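Local structure of heme oxygenase (Chlamydomonas reinhardtii, 4RAJ) at residues E73-K76 against D81-K84; V65-A70 against A127-L132; I44-F47 against D51-A54; F60-V65 against T110-L115; D196-G199 against E205-D208. The protein probably catalyses the oxygen-dependent cleavage of heme to biliverdin, iron and carbon monoxide, and is seen here without heme. All blocks are in the same frame, centred on the assembly; numbering follows the deposited sequence.

Interaction 1: residues E73-K76 against D81-K84; sequences EALK and DVSK
L75 and V82 meet with their side chains crossed at about a right angle, and this crossing is the centre of the contact between 73-76 and 81-84. The CD2 branch of L75 reaches over: it lies 3.8 Å from CG1 of V82, and it also rests on the backbone of the other segment, 3.6 Å from the carbonyl O of V82 and 3.7 Å from CA of S83. With its CG anti to the carbonyl carbon (chi1 -72°), L75 can send this branch across although its CB does not point at 81-84. V82 does point there and divides its two methyls between two partners. CG1, anti to the backbone N (chi1 -179°), takes L75, while CG2 of V82 lies 3.9 Å from the CB of A74, which faces it directly. The segments form a corner where the end of helix 50-76 bends back into the short, weakly bonded helix 80-84; the connection is short, and the CA atoms of L75 and S83 come within 5.5 Å. P137 packs on both A74 and V82, and L89 of helix 86-89 also touches V82, so the apolar side is covered by other parts of the chain. The other margin is polar. One water donates to the carbonyl O of L75 at 2.7 Å and to OG of S83 at an unusually short 2.5 Å, bridging the segments where no direct hydrogen bond links them. OG of S83 is also hydrogen-bonded to the carbonyl O of D79, and D79 OD2 receives the backbone N-H of V82.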
# COMPACT_ATOMS: atom_id res chain seq x y z
N GLU A 73 -4.49 -1.24 -15.81
CA GLU A 73 -5.49 -0.77 -16.75
C GLU A 73 -5.05 0.53 -17.43
O GLU A 73 -5.25 0.70 -18.63
CB GLU A 73 -6.83 -0.56 -16.04
CG GLU A 73 -8.01 -0.48 -16.99
CD GLU A 73 -8.23 -1.79 -17.72
OE1 GLU A 73 -8.99 -2.63 -17.20
OE2 GLU A 73 -7.65 -1.98 -18.81
N ALA A 74 -4.48 1.44 -16.65
CA ALA A 74 -3.98 2.70 -17.19
C ALA A 74 -2.80 2.45 -18.14
O ALA A 74 -2.72 3.06 -19.20
CB ALA A 74 -3.58 3.67 -16.07
N LEU A 75 -1.90 1.54 -17.75
CA LEU A 75 -0.77 1.20 -18.62
C LEU A 75 -1.24 0.56 -19.91
O LEU A 75 -0.71 0.84 -20.99
CB LEU A 75 0.20 0.26 -17.91
CG LEU A 75 1.04 0.86 -16.79
CD1 LEU A 75 1.77 -0.26 -16.06
CD2 LEU A 75 2.03 1.89 -17.35
N LYS A 76 -2.24 -0.30 -19.82
CA LYS A 76 -2.79 -0.94 -21.01
C LYS A 76 -3.44 0.08 -21.96
O LYS A 76 -3.28 -0.03 -23.18
CB LYS A 76 -3.80 -2.01 -20.61
CG LYS A 76 -4.29 -2.87 -21.76
CD LYS A 76 -5.15 -4.02 -21.26
CE LYS A 76 -4.64 -4.53 -19.92
NZ LYS A 76 -5.26 -5.82 -19.50
N ASP A 81 0.53 9.69 -18.51
CA ASP A 81 1.23 9.94 -17.26
C ASP A 81 1.72 8.64 -16.62
O ASP A 81 2.89 8.51 -16.26
CB ASP A 81 0.33 10.69 -16.29
CG ASP A 81 -0.05 12.07 -16.80
OD1 ASP A 81 0.87 12.85 -17.14
OD2 ASP A 81 -1.25 12.37 -16.86
N VAL A 82 0.82 7.67 -16.46
CA VAL A 82 1.19 6.43 -15.81
C VAL A 82 2.25 5.69 -16.64
O VAL A 82 3.18 5.10 -16.10
CB VAL A 82 -0.03 5.53 -15.55
CG1 VAL A 82 0.37 4.25 -14.83
CG2 VAL A 82 -1.06 6.29 -14.72
N SER A 83 2.13 5.76 -17.97
CA SER A 83 3.09 5.08 -18.83
C SER A 83 4.51 5.60 -18.62
O SER A 83 5.47 4.85 -18.77
CB SER A 83 2.69 5.20 -20.29
OG SER A 83 1.48 4.52 -20.52
N LYS A 84 4.63 6.87 -18.26
CA LYS A 84 5.95 7.43 -17.99
C LYS A 84 6.62 6.73 -16.83
O LYS A 84 7.85 6.73 -16.72
CB LYS A 84 5.86 8.94 -17.73
CG LYS A 84 5.50 9.74 -18.97
CD LYS A 84 5.40 11.23 -18.65
CE LYS A 84 5.16 12.05 -19.91
NZ LYS A 84 6.30 12.00 -20.85
O HOH W 1 1.54 2.22 -21.52

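Interaction 2: residues V65-A70 against A127-L132; sequences VALEAA and AHLASL
A buried helix-helix contact joins the middle of helix 50-76 to helix 120-135, with L129 packed against A66, L67 and A70. The two short segments run almost exactly parallel, their axes 7° apart in direction and 8.8 Å apart at closest approach. That spacing is consistent with the small side chains on one partner: A66 and A70 sit one turn apart, and both point toward helix 120-135. L129 points back at them. Its CD1 methyl enters beside the backbone, 3.8 Å from the CB of A66 and 3.8 Å from the N of L67, while its CD2 meets CD1 of L67 at 4.1 Å. L67, with CG anti to the backbone N (chi1 179°), lies obliquely to the L129 side chain. One turn further on from A66, the CB of A70 approaches the carbonyl O of L129 at 3.7 Å, so an alanine packs against main chain. No hydrogen bond crosses the interface. Helix 140-151 packs against both segments: H148 touches L67, H143 touches L129 and L140 touches A70. The result is a near-parallel, alanine-faced helix pair inside the all-helical heme oxygenase fold.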
# COMPACT_ATOMS: atom_id res chain seq x y z
N VAL A 65 -4.33 -5.23 -4.59
CA VAL A 65 -4.94 -5.79 -5.80
C VAL A 65 -5.64 -4.67 -6.58
O VAL A 65 -5.48 -4.54 -7.80
CB VAL A 65 -5.95 -6.92 -5.49
CG1 VAL A 65 -6.87 -7.15 -6.67
CG2 VAL A 65 -5.21 -8.20 -5.12
N ALA A 66 -6.40 -3.84 -5.86
CA ALA A 66 -7.21 -2.80 -6.48
C ALA A 66 -6.34 -1.72 -7.14
O ALA A 66 -6.57 -1.36 -8.29
CB ALA A 66 -8.13 -2.15 -5.44
N LEU A 67 -5.37 -1.21 -6.38
CA LEU A 67 -4.45 -0.19 -6.88
C LEU A 67 -3.66 -0.69 -8.10
O LEU A 67 -3.52 0.01 -9.12
CB LEU A 67 -3.49 0.24 -5.76
CG LEU A 67 -2.40 1.27 -6.02
CD1 LEU A 67 -2.94 2.48 -6.76
CD2 LEU A 67 -1.82 1.70 -4.68
N GLU A 68 -3.15 -1.90 -8.01
CA GLU A 68 -2.30 -2.40 -9.08
C GLU A 68 -3.12 -2.78 -10.32
O GLU A 68 -2.64 -2.65 -11.44
CB GLU A 68 -1.45 -3.58 -8.55
CG GLU A 68 -0.31 -3.04 -7.68
CD GLU A 68 0.33 -4.06 -6.75
OE1 GLU A 68 0.22 -5.27 -7.00
OE2 GLU A 68 0.97 -3.62 -5.76
N ALA A 69 -4.37 -3.20 -10.13
CA ALA A 69 -5.25 -3.48 -11.27
C ALA A 69 -5.59 -2.18 -12.00
O ALA A 69 -5.64 -2.13 -13.23
CB ALA A 69 -6.51 -4.17 -10.81
N ALA A 70 -5.81 -1.12 -11.23
CA ALA A 70 -6.14 0.19 -11.80
C ALA A 70 -4.94 0.72 -12.59
O ALA A 70 -5.10 1.24 -13.70
CB ALA A 70 -6.54 1.17 -10.70
N ALA A 127 -13.54 0.99 -4.67
CA ALA A 127 -14.37 1.71 -5.63
C ALA A 127 -13.69 3.00 -6.06
O ALA A 127 -13.70 3.35 -7.25
CB ALA A 127 -15.73 2.00 -5.02
N HIS A 128 -13.09 3.69 -5.10
CA HIS A 128 -12.40 4.94 -5.38
C HIS A 128 -11.22 4.73 -6.33
O HIS A 128 -11.03 5.49 -7.28
CB HIS A 128 -11.92 5.59 -4.09
CG HIS A 128 -11.23 6.90 -4.31
ND1 HIS A 128 -11.88 7.99 -4.85
CD2 HIS A 128 -9.96 7.30 -4.07
CE1 HIS A 128 -11.04 9.01 -4.93
NE2 HIS A 128 -9.87 8.61 -4.46
N LEU A 129 -10.42 3.70 -6.07
CA LEU A 129 -9.28 3.39 -6.92
C LEU A 129 -9.71 3.03 -8.34
O LEU A 129 -9.10 3.48 -9.32
CB LEU A 129 -8.46 2.24 -6.32
CG LEU A 129 -7.74 2.61 -5.03
CD1 LEU A 129 -7.15 1.38 -4.32
CD2 LEU A 129 -6.63 3.61 -5.33
N ALA A 130 -10.76 2.22 -8.45
CA ALA A 130 -11.29 1.84 -9.76
C ALA A 130 -11.75 3.08 -10.52
O ALA A 130 -11.51 3.21 -11.72
CB ALA A 130 -12.43 0.85 -9.61
N SER A 131 -12.40 3.99 -9.80
CA SER A 131 -12.90 5.21 -10.39
C SER A 131 -11.76 6.11 -10.86
O SER A 131 -11.86 6.74 -11.91
CB SER A 131 -13.79 5.96 -9.41
OG SER A 131 -14.45 7.04 -10.04
N LEU A 132 -10.68 6.18 -10.08
CA LEU A 132 -9.52 6.94 -10.49
C LEU A 132 -8.93 6.34 -11.75
O LEU A 132 -8.51 7.06 -12.65
CB LEU A 132 -8.46 7.00 -9.39
CG LEU A 132 -8.72 7.87 -8.17
CD1 LEU A 132 -7.54 7.73 -7.20
CD2 LEU A 132 -8.94 9.35 -8.56

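Interaction 3: residues I44-F47 against D51-A54; sequences IALF and DLYA
L46 and Y53 form the close part of this contact, with the carbonyl O of L46 3.5 Å from CB of Y53 and their CA atoms 4.6 Å apart. F47 adds its ring next to that of Y53, the two side chains running side by side in the same direction. With CG of Y53 anti to the backbone N (chi1 172°), its CE1 comes to 3.8 Å from CE1 of F47; the planes are nearly parallel, at 26°, but slid apart, with centroids 5.6 Å apart. Helix 155-165 backs this half, I165 touching F47 while V158 and A162 touch Y53, and F166, just beyond that helix, meets the Y53 ring edge-to-face. The L52 half is looser and partly exposed. CD2 of L46 stops 3.9 Å from the carbonyl O of L52, and CD2 of L52 reaches the carbonyl O of A45 at 3.9 Å. The L46 side chain also comes within about 4 Å of a bound PG6, probably from the crystallisation liquor. L230 and P231 touch L52. No hydrogen bond links the two segments, which apolar and aromatic packing joins; the polar ties of the turn are S48 OG to A45 O and D51 N to D49 OD1.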
# COMPACT_ATOMS: atom_id res chain seq x y z
N ILE A 44 0.61 -5.42 18.48
CA ILE A 44 0.73 -6.40 19.55
C ILE A 44 -0.44 -7.36 19.50
O ILE A 44 -0.28 -8.57 19.68
CB ILE A 44 0.83 -5.72 20.95
CG1 ILE A 44 2.29 -5.44 21.28
CG2 ILE A 44 0.28 -6.62 22.04
CD1 ILE A 44 3.16 -6.66 21.19
N ALA A 45 -1.62 -6.81 19.22
CA ALA A 45 -2.80 -7.64 19.09
C ALA A 45 -2.61 -8.63 17.94
O ALA A 45 -2.86 -9.82 18.09
CB ALA A 45 -4.04 -6.79 18.85
N LEU A 46 -2.14 -8.14 16.80
CA LEU A 46 -2.00 -9.00 15.63
C LEU A 46 -0.93 -10.07 15.81
O LEU A 46 -1.11 -11.21 15.37
CB LEU A 46 -1.69 -8.17 14.39
CG LEU A 46 -2.74 -7.14 13.98
CD1 LEU A 46 -2.23 -6.44 12.74
CD2 LEU A 46 -4.08 -7.81 13.72
N PHE A 47 0.18 -9.72 16.44
CA PHE A 47 1.28 -10.67 16.62
C PHE A 47 0.96 -11.73 17.66
O PHE A 47 1.71 -12.70 17.81
CB PHE A 47 2.57 -9.95 17.00
CG PHE A 47 3.17 -9.17 15.88
CD1 PHE A 47 3.26 -9.73 14.61
CD2 PHE A 47 3.66 -7.89 16.08
CE1 PHE A 47 3.82 -9.01 13.56
CE2 PHE A 47 4.22 -7.17 15.04
CZ PHE A 47 4.30 -7.74 13.78
N ASP A 51 -2.90 -16.12 12.67
CA ASP A 51 -4.13 -16.08 11.87
C ASP A 51 -4.75 -14.67 11.87
O ASP A 51 -5.28 -14.22 10.85
CB ASP A 51 -5.16 -17.09 12.40
CG ASP A 51 -4.69 -18.54 12.28
OD1 ASP A 51 -3.86 -18.86 11.39
OD2 ASP A 51 -5.17 -19.38 13.07
N LEU A 52 -4.69 -14.00 13.01
CA LEU A 52 -5.18 -12.63 13.11
C LEU A 52 -4.33 -11.72 12.24
O LEU A 52 -4.85 -10.92 11.47
CB LEU A 52 -5.13 -12.17 14.57
CG LEU A 52 -6.25 -11.30 15.09
CD1 LEU A 52 -7.58 -11.86 14.62
CD2 LEU A 52 -6.16 -11.30 16.61
N TYR A 53 -3.02 -11.87 12.37
CA TYR A 53 -2.06 -11.12 11.58
C TYR A 53 -2.35 -11.24 10.08
O TYR A 53 -2.44 -10.25 9.35
CB TYR A 53 -0.64 -11.61 11.90
CG TYR A 53 0.42 -11.04 11.01
CD1 TYR A 53 0.89 -9.74 11.18
CD2 TYR A 53 0.97 -11.80 9.98
CE1 TYR A 53 1.88 -9.22 10.35
CE2 TYR A 53 1.95 -11.29 9.16
CZ TYR A 53 2.40 -10.01 9.35
OH TYR A 53 3.38 -9.51 8.52
N ALA A 54 -2.54 -12.47 9.63
CA ALA A 54 -2.74 -12.75 8.21
C ALA A 54 -4.09 -12.24 7.70
O ALA A 54 -4.20 -11.76 6.56
CB ALA A 54 -2.61 -14.26 7.94

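Interaction 4: residues F60-V65 against T110-L115; sequences FYYVFV and TWQAQL
Apolar contact dominates, and Y62 and L115 supply its closest part. One methyl, CD1 of L115, sits against the outer end of the Y62 side chain, 3.7 Å from CE2 and 3.6 Å from OH of Y62, with the two side chains set obliquely. The CB of L115 points toward helix 50-76, whereas that of Y62 does not point at 110-115; Y62 reaches L115 with its far end, its CG lying anti to the carbonyl carbon (chi1 -70°). The nearest CA atoms, those of Y61 and L115, are 10.3 Å apart, so only long side chains connect the two backbones.

The aromatic part is looser. CE2 of Y61 comes no closer than 4.3 Å to CZ3 of W111, an oblique approach, not a stack. Within 60-65, Y61 also packs on its neighbour: its CD2 stands 3.9 Å above the plane of the Y62 ring, over the centre of one face. K118 makes a cation-pi contact with Y62.

Polar groups contribute little across the interface. NE2 of Q112 lies 4.5 Å from OH of Y62, too far for a bond, and no hydrogen bond joins the segments. Inside 110-115, NE2 of Q114 makes a weak hydrogen bond to OG1 of T110 at 3.1 Å.

This is a surface contact, on the same helical stretch whose F60 turns elsewhere to line the PG6 pocket. It consists of van der Waals contact of aromatic rings and one leucine methyl; no directional bond fixes 110-115 against 60-65, and shape and apolar contact do the work between these segments.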
# COMPACT_ATOMS: atom_id res chain seq x y z
N PHE A 60 -5.17 -5.49 3.20
CA PHE A 60 -4.31 -4.74 2.33
C PHE A 60 -3.87 -5.53 1.10
O PHE A 60 -3.44 -4.94 0.10
CB PHE A 60 -3.14 -4.20 3.16
CG PHE A 60 -3.59 -3.09 4.04
CD1 PHE A 60 -3.61 -1.79 3.55
CD2 PHE A 60 -4.13 -3.34 5.28
CE1 PHE A 60 -4.10 -0.75 4.33
CE2 PHE A 60 -4.63 -2.30 6.07
CZ PHE A 60 -4.61 -1.01 5.59
N TYR A 61 -4.04 -6.84 1.15
CA TYR A 61 -3.95 -7.63 -0.07
C TYR A 61 -4.95 -7.05 -1.07
O TYR A 61 -4.59 -6.73 -2.21
CB TYR A 61 -4.24 -9.11 0.22
CG TYR A 61 -4.60 -9.91 -1.01
CD1 TYR A 61 -3.70 -10.07 -2.06
CD2 TYR A 61 -5.85 -10.52 -1.12
CE1 TYR A 61 -4.04 -10.82 -3.20
CE2 TYR A 61 -6.20 -11.25 -2.25
CZ TYR A 61 -5.29 -11.40 -3.28
OH TYR A 61 -5.66 -12.13 -4.40
N TYR A 62 -6.19 -6.86 -0.63
CA TYR A 62 -7.21 -6.29 -1.51
C TYR A 62 -6.93 -4.85 -1.91
O TYR A 62 -7.24 -4.46 -3.03
CB TYR A 62 -8.60 -6.38 -0.86
CG TYR A 62 -9.09 -7.82 -0.80
CD1 TYR A 62 -9.20 -8.58 -1.95
CD2 TYR A 62 -9.45 -8.40 0.42
CE1 TYR A 62 -9.66 -9.90 -1.90
CE2 TYR A 62 -9.91 -9.71 0.48
CZ TYR A 62 -10.01 -10.45 -0.67
OH TYR A 62 -10.46 -11.76 -0.60
N VAL A 63 -6.38 -4.06 -0.99
CA VAL A 63 -6.00 -2.69 -1.35
C VAL A 63 -5.00 -2.72 -2.50
O VAL A 63 -5.17 -2.06 -3.54
CB VAL A 63 -5.40 -1.91 -0.17
CG1 VAL A 63 -4.79 -0.58 -0.66
CG2 VAL A 63 -6.47 -1.67 0.92
N PHE A 64 -3.95 -3.51 -2.34
CA PHE A 64 -2.96 -3.55 -3.41
C PHE A 64 -3.46 -4.23 -4.69
O PHE A 64 -3.06 -3.83 -5.78
CB PHE A 64 -1.66 -4.20 -2.92
CG PHE A 64 -0.84 -3.28 -2.07
CD1 PHE A 64 -0.09 -2.27 -2.66
CD2 PHE A 64 -0.88 -3.36 -0.69
CE1 PHE A 64 0.64 -1.38 -1.87
CE2 PHE A 64 -0.15 -2.46 0.10
CZ PHE A 64 0.61 -1.48 -0.49
N VAL A 65 -4.33 -5.23 -4.59
CA VAL A 65 -4.94 -5.79 -5.80
C VAL A 65 -5.64 -4.67 -6.58
O VAL A 65 -5.48 -4.54 -7.80
CB VAL A 65 -5.95 -6.92 -5.49
CG1 VAL A 65 -6.87 -7.15 -6.67
CG2 VAL A 65 -5.21 -8.20 -5.12
N THR A 110 -8.17 -22.73 3.12
CA THR A 110 -9.40 -21.94 3.17
C THR A 110 -9.15 -20.47 3.47
O THR A 110 -10.01 -19.78 4.01
CB THR A 110 -10.36 -22.50 4.22
OG1 THR A 110 -9.72 -22.46 5.50
CG2 THR A 110 -10.72 -23.94 3.86
N TRP A 111 -7.98 -19.97 3.06
CA TRP A 111 -7.63 -18.56 3.30
C TRP A 111 -8.73 -17.58 2.86
O TRP A 111 -9.01 -16.61 3.56
CB TRP A 111 -6.31 -18.20 2.60
CG TRP A 111 -6.30 -18.26 1.10
CD1 TRP A 111 -5.95 -19.34 0.33
CD2 TRP A 111 -6.60 -17.20 0.19
NE1 TRP A 111 -6.03 -19.01 -1.00
CE2 TRP A 111 -6.44 -17.71 -1.12
CE3 TRP A 111 -7.01 -15.88 0.34
CZ2 TRP A 111 -6.67 -16.95 -2.26
CZ3 TRP A 111 -7.24 -15.11 -0.79
CH2 TRP A 111 -7.06 -15.65 -2.07
N GLN A 112 -9.36 -17.83 1.72
CA GLN A 112 -10.32 -16.86 1.21
C GLN A 112 -11.53 -16.74 2.12
O GLN A 112 -11.99 -15.63 2.40
CB GLN A 112 -10.74 -17.24 -0.21
CG GLN A 112 -11.52 -16.16 -0.92
CD GLN A 112 -11.48 -16.37 -2.41
OE1 GLN A 112 -11.91 -17.40 -2.92
NE2 GLN A 112 -10.94 -15.40 -3.13
N ALA A 113 -12.05 -17.87 2.60
CA ALA A 113 -13.11 -17.85 3.61
C ALA A 113 -12.66 -17.19 4.91
O ALA A 113 -13.45 -16.46 5.52
CB ALA A 113 -13.60 -19.25 3.89
N GLN A 114 -11.42 -17.44 5.34
CA GLN A 114 -10.98 -16.87 6.62
C GLN A 114 -10.81 -15.36 6.53
O GLN A 114 -10.76 -14.69 7.56
CB GLN A 114 -9.67 -17.49 7.12
CG GLN A 114 -9.49 -18.96 6.83
CD GLN A 114 -8.48 -19.66 7.73
OE1 GLN A 114 -7.48 -19.07 8.12
NE2 GLN A 114 -8.68 -20.95 7.95
N LEU A 115 -10.70 -14.81 5.33
CA LEU A 115 -10.64 -13.36 5.19
C LEU A 115 -11.99 -12.71 5.47
O LEU A 115 -12.07 -11.50 5.67
CB LEU A 115 -10.15 -12.96 3.80
CG LEU A 115 -8.69 -13.24 3.47
CD1 LEU A 115 -8.29 -12.50 2.21
CD2 LEU A 115 -7.78 -12.87 4.64

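Interaction 5: residues D196-G199 against E205-D208; sequences DEWG and ELQD
The backbones of 196-199 and 205-208, two helical segments joined through a short turn, come nearest at G199 and Q207, whose CA atoms are 6.5 Å apart. Q207 lays its side chain over the main chain of G199. CD of the Q207 amide lies 3.3 Å from the carbonyl O of G199 and CG lies 3.5 Å from the same oxygen, so the approach is made by the carbon chain as much as by the amide. NE2 of Q207 is 3.2 Å from that oxygen of G199, but the angle is poor and the pair is not a hydrogen bond. The amide N instead donates to the carbonyl O of Q202, within the turn. Q207 gets there because CG is anti to the carbonyl carbon (chi1 -60°) and the chain is extended beyond it.

On the other flank W198 and L206 meet more loosely. CZ2, on the six-membered ring of the W198 indole, is 4.4 Å from CD2 of L206, which approaches obliquely. L206 points its CB toward 196-199, whereas W198 brings only the far part of its ring over. The indole is fixed from elsewhere: NE1 donates to OD1 of D81, and F85 meets the ring edge-to-face. The carbonyl O of W198 accepts from NE2 of Q202, a second tie to the turn. L139 touches L206 and A138 touches W198 on the apolar side. The whole is a helix-helix corner where helix 184-200 gives way to the long C-terminal helix 204-227 of the helical heme oxygenase fold.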
# COMPACT_ATOMS: atom_id res chain seq x y z
N ASP A 196 8.70 13.56 -8.48
CA ASP A 196 8.98 14.98 -8.31
C ASP A 196 9.19 15.70 -9.64
O ASP A 196 8.72 16.82 -9.82
CB ASP A 196 10.20 15.17 -7.41
CG ASP A 196 9.83 15.20 -5.94
OD1 ASP A 196 8.63 15.41 -5.63
OD2 ASP A 196 10.73 15.05 -5.09
N GLU A 197 9.89 15.05 -10.57
CA GLU A 197 10.15 15.67 -11.87
C GLU A 197 8.88 15.78 -12.71
O GLU A 197 8.62 16.81 -13.33
CB GLU A 197 11.20 14.87 -12.64
CG GLU A 197 12.60 15.38 -12.41
CD GLU A 197 13.65 14.36 -12.76
OE1 GLU A 197 13.35 13.47 -13.59
OE2 GLU A 197 14.77 14.46 -12.21
N TRP A 198 8.11 14.70 -12.74
CA TRP A 198 6.86 14.69 -13.47
C TRP A 198 5.85 15.65 -12.82
O TRP A 198 5.16 16.42 -13.50
CB TRP A 198 6.32 13.26 -13.55
CG TRP A 198 4.90 13.19 -14.00
CD1 TRP A 198 4.44 13.15 -15.28
CD2 TRP A 198 3.74 13.15 -13.16
NE1 TRP A 198 3.07 13.09 -15.30
CE2 TRP A 198 2.62 13.09 -14.00
CE3 TRP A 198 3.55 13.16 -11.77
CZ2 TRP A 198 1.31 13.05 -13.50
CZ3 TRP A 198 2.25 13.11 -11.27
CH2 TRP A 198 1.15 13.05 -12.14
N GLY A 199 5.78 15.60 -11.49
CA GLY A 199 4.82 16.40 -10.74
C GLY A 199 5.02 17.89 -10.96
O GLY A 199 4.05 18.64 -11.10
N GLU A 205 -3.55 22.69 -10.53
CA GLU A 205 -4.77 21.97 -10.14
C GLU A 205 -4.50 20.49 -9.91
O GLU A 205 -5.01 19.90 -8.95
CB GLU A 205 -5.87 22.15 -11.19
CG GLU A 205 -6.48 23.54 -11.25
CD GLU A 205 -5.78 24.51 -12.22
OE1 GLU A 205 -4.64 24.24 -12.69
OE2 GLU A 205 -6.40 25.57 -12.51
N LEU A 206 -3.72 19.89 -10.81
CA LEU A 206 -3.34 18.48 -10.71
C LEU A 206 -2.38 18.23 -9.54
O LEU A 206 -2.49 17.22 -8.85
CB LEU A 206 -2.73 18.00 -12.02
CG LEU A 206 -2.47 16.50 -12.17
CD1 LEU A 206 -3.77 15.73 -12.06
CD2 LEU A 206 -1.79 16.20 -13.49
N GLN A 207 -1.44 19.14 -9.32
CA GLN A 207 -0.58 19.04 -8.15
C GLN A 207 -1.38 19.08 -6.85
O GLN A 207 -1.09 18.34 -5.91
CB GLN A 207 0.47 20.15 -8.17
CG GLN A 207 1.37 20.10 -9.40
CD GLN A 207 2.60 20.98 -9.27
OE1 GLN A 207 3.17 21.12 -8.18
NE2 GLN A 207 3.00 21.60 -10.37
N ASP A 208 -2.40 19.96 -6.79
CA ASP A 208 -3.29 20.01 -5.62
C ASP A 208 -4.07 18.70 -5.45
O ASP A 208 -4.29 18.24 -4.34
CB ASP A 208 -4.28 21.17 -5.73
CG ASP A 208 -3.63 22.53 -5.54
OD1 ASP A 208 -2.45 22.58 -5.11
OD2 ASP A 208 -4.31 23.55 -5.82

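In the fold
Helix 50-76 is the common element: interactions 3, 4, 2 and 1 fall along it in that order, from its start to its end. Interactions 1 and 3 are therefore far apart, their centres 36 Å from each other on opposite sides of the chain's centre. Interactions 2 and 4 share V65 and alternate along the sequence, and L129 packs against the carbonyl O of V63. Interactions 3 and 4 touch where CD2 of L115 nears A54 O. Interaction 5 comes later, on helices 184-200 and 204-227, yet it touches interaction 1, K84 CD packing on W198 CD1. Helix 50-76 thus carries contacts to several other helices along its length, within one all-helical fold.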